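Local coordinates for protein putative glutathione S-transferase (Sinorhizobium meliloti, PDB 4MDC) that probably transfers glutathione to electrophilic substrates, as glutathione transferases do, and forms a homodimer, at residues S35-L40 / I189-L194. Residues are numbered along the deposited sequence; the frame is centred on the assembly and turned at random.
Sequences SRFVRL and ISYGDL
Phe-37 on helix 33-44 and Leu-194 in the first turn of helix 191-205 bring the two backbones nearest, their CA atoms 5.9 Å apart. The contact joins the thioredoxin-like N-terminal domain of the glutathione transferase fold to its all-helical C-terminal domain, and its four touching side chains are buried. With CG anti to the backbone N (chi1 166°), the Phe-37 ring reaches across to the first turn of helix 191-205. The ring presents its edge to the face of Tyr-191, a T-shaped pair with centroids 5.7 Å apart and planes at 78°. Along that same edge, Phe-37 CE1 lies 3.4 Å from Tyr-191 O, near the ring plane, while Phe-37 CD1 sits 4.0 Å from Leu-194 CB. Thr-121 and Leu-125 of helix 111-145 also touch this ring, and Tyr-191 OH is hydrogen-bonded to Ser-90 O, fixing the far end of the tyrosine. Cutting the side chain of Phe-37 back to an alanine would probably open a gap between the domains and leave the tyrosine ring without its edge-on partner. Helix 191-205 starts with a capping box: Ser-190 N donates to Asp-193 OD2 (2.9 Å) on the anti side of the carboxylate, and Ser-190 OG accepts a weak bond from Gly-192 N. The other aspartate oxygen, OD1, takes hydrogen bonds from Leu-184 N and Trp-220 NE1. One turn beyond Phe-37, Leu-40 extends the apolar seam: its CB lies 4.2 Å from Leu-194 CD1, and its CD1 rests 3.7 Å from Leu-194 O.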
loop_
_atom_site.group_PDB
_atom_site.type_symbol
_atom_site.label_atom_id
_atom_site.label_comp_id
_atom_site.label_asym_id
_atom_site.label_seq_id
_atom_site.Cartn_x
_atom_site.Cartn_y
_atom_site.Cartn_z
ATOM N N SER B 35 -2.856 -2.931 -12.211
ATOM C CA SER B 35 -3.758 -3.633 -13.041
ATOM C C SER B 35 -3.039 -4.715 -13.846
ATOM O O SER B 35 -3.538 -5.823 -13.993
ATOM C CB SER B 35 -4.470 -2.663 -14.044
ATOM O OG SER B 35 -5.340 -1.702 -13.426
ATOM N N ARG B 36 -1.912 -4.360 -14.464
ATOM C CA ARG B 36 -1.146 -5.306 -15.227
ATOM C C ARG B 36 -0.622 -6.441 -14.374
ATOM O O ARG B 36 -0.572 -7.569 -14.831
ATOM C CB ARG B 36 -0.006 -4.601 -15.983
ATOM C CG ARG B 36 -0.499 -3.743 -17.132
ATOM C CD ARG B 36 0.643 -3.224 -17.939
ATOM N NE ARG B 36 0.131 -2.688 -19.221
ATOM C CZ ARG B 36 0.824 -2.641 -20.325
ATOM N NH1 ARG B 36 2.082 -3.019 -20.404
ATOM N NH2 ARG B 36 0.208 -2.206 -21.445
ATOM N N PHE B 37 -0.268 -6.124 -13.149
ATOM C CA PHE B 37 0.217 -7.127 -12.219
ATOM C C PHE B 37 -0.864 -8.197 -11.970
ATOM O O PHE B 37 -0.561 -9.398 -12.022
ATOM C CB PHE B 37 0.585 -6.421 -10.926
ATOM C CG PHE B 37 0.789 -7.313 -9.730
ATOM C CD1 PHE B 37 1.888 -8.183 -9.632
ATOM C CD2 PHE B 37 -0.086 -7.261 -8.693
ATOM C CE1 PHE B 37 2.093 -8.949 -8.488
ATOM C CE2 PHE B 37 0.129 -8.020 -7.537
ATOM C CZ PHE B 37 1.220 -8.877 -7.434
ATOM N N VAL B 38 -2.070 -7.754 -11.688
ATOM C CA VAL B 38 -3.188 -8.672 -11.515
ATOM C C VAL B 38 -3.503 -9.479 -12.754
ATOM O O VAL B 38 -3.701 -10.671 -12.700
ATOM C CB VAL B 38 -4.421 -7.929 -10.991
ATOM C CG1 VAL B 38 -5.627 -8.847 -10.953
ATOM C CG2 VAL B 38 -4.121 -7.461 -9.567
ATOM N N ARG B 39 -3.488 -8.830 -13.910
ATOM C CA ARG B 39 -3.671 -9.559 -15.133
ATOM C C ARG B 39 -2.659 -10.687 -15.314
ATOM O O ARG B 39 -3.000 -11.771 -15.819
ATOM C CB ARG B 39 -3.646 -8.618 -16.341
ATOM C CG ARG B 39 -4.906 -7.784 -16.460
ATOM C CD ARG B 39 -4.696 -6.619 -17.413
ATOM N NE ARG B 39 -4.569 -7.052 -18.793
ATOM C CZ ARG B 39 -4.264 -6.231 -19.795
ATOM N NH1 ARG B 39 -3.956 -4.949 -19.556
ATOM N NH2 ARG B 39 -4.201 -6.714 -21.045
ATOM N N LEU B 40 -1.398 -10.407 -14.996
ATOM C CA LEU B 40 -0.362 -11.385 -15.122
ATOM C C LEU B 40 -0.591 -12.569 -14.219
ATOM O O LEU B 40 -0.386 -13.731 -14.655
ATOM C CB LEU B 40 1.022 -10.778 -14.869
ATOM C CG LEU B 40 1.569 -9.805 -15.913
ATOM C CD1 LEU B 40 2.825 -9.108 -15.387
ATOM C CD2 LEU B 40 1.867 -10.524 -17.216
ATOM N N ILE B 189 10.432 -17.687 -9.753
ATOM C CA ILE B 189 9.580 -16.587 -10.155
ATOM C C ILE B 189 8.472 -16.389 -9.085
ATOM O O ILE B 189 7.963 -17.354 -8.460
ATOM C CB ILE B 189 8.950 -16.806 -11.542
ATOM C CG1 ILE B 189 8.314 -15.498 -12.044
ATOM C CG2 ILE B 189 7.944 -17.962 -11.587
ATOM C CD1 ILE B 189 7.762 -15.562 -13.464
ATOM N N SER B 190 8.160 -15.149 -8.826
ATOM C CA SER B 190 7.139 -14.810 -7.841
ATOM C C SER B 190 6.351 -13.559 -8.251
ATOM O O SER B 190 6.657 -12.906 -9.226
ATOM C CB SER B 190 7.844 -14.541 -6.503
ATOM O OG SER B 190 8.533 -13.280 -6.508
ATOM N N TYR B 191 5.377 -13.214 -7.400
ATOM C CA TYR B 191 4.722 -11.911 -7.548
ATOM C C TYR B 191 5.704 -10.743 -7.677
ATOM O O TYR B 191 5.365 -9.712 -8.266
ATOM C CB TYR B 191 3.813 -11.671 -6.313
ATOM C CG TYR B 191 2.507 -12.424 -6.222
ATOM C CD1 TYR B 191 1.982 -13.156 -7.246
ATOM C CD2 TYR B 191 1.807 -12.465 -4.986
ATOM C CE1 TYR B 191 0.795 -13.840 -7.099
ATOM C CE2 TYR B 191 0.616 -13.129 -4.837
ATOM C CZ TYR B 191 0.082 -13.821 -5.946
ATOM O OH TYR B 191 -1.120 -14.509 -5.809
ATOM N N GLY B 192 6.845 -10.795 -6.971
ATOM C CA GLY B 192 7.854 -9.730 -7.055
ATOM C C GLY B 192 8.280 -9.435 -8.499
ATOM O O GLY B 192 8.364 -8.281 -8.916
ATOM N N ASP B 193 8.597 -10.482 -9.245
ATOM C CA ASP B 193 8.951 -10.383 -10.697
ATOM C C ASP B 193 7.797 -9.817 -11.502
ATOM O O ASP B 193 7.961 -8.908 -12.374
ATOM C CB ASP B 193 9.342 -11.750 -11.260
ATOM C CG ASP B 193 10.501 -12.362 -10.557
ATOM O OD1 ASP B 193 11.665 -12.013 -10.861
ATOM O OD2 ASP B 193 10.211 -13.194 -9.632
ATOM N N LEU B 194 6.582 -10.301 -11.243
ATOM C CA LEU B 194 5.400 -9.846 -11.973
ATOM C C LEU B 194 5.110 -8.393 -11.706
ATOM O O LEU B 194 4.720 -7.604 -12.585
ATOM C CB LEU B 194 4.168 -10.701 -11.736
ATOM C CG LEU B 194 4.277 -12.188 -12.012
ATOM C CD1 LEU B 194 2.950 -12.878 -11.825
ATOM C CD2 LEU B 194 4.830 -12.467 -13.382
#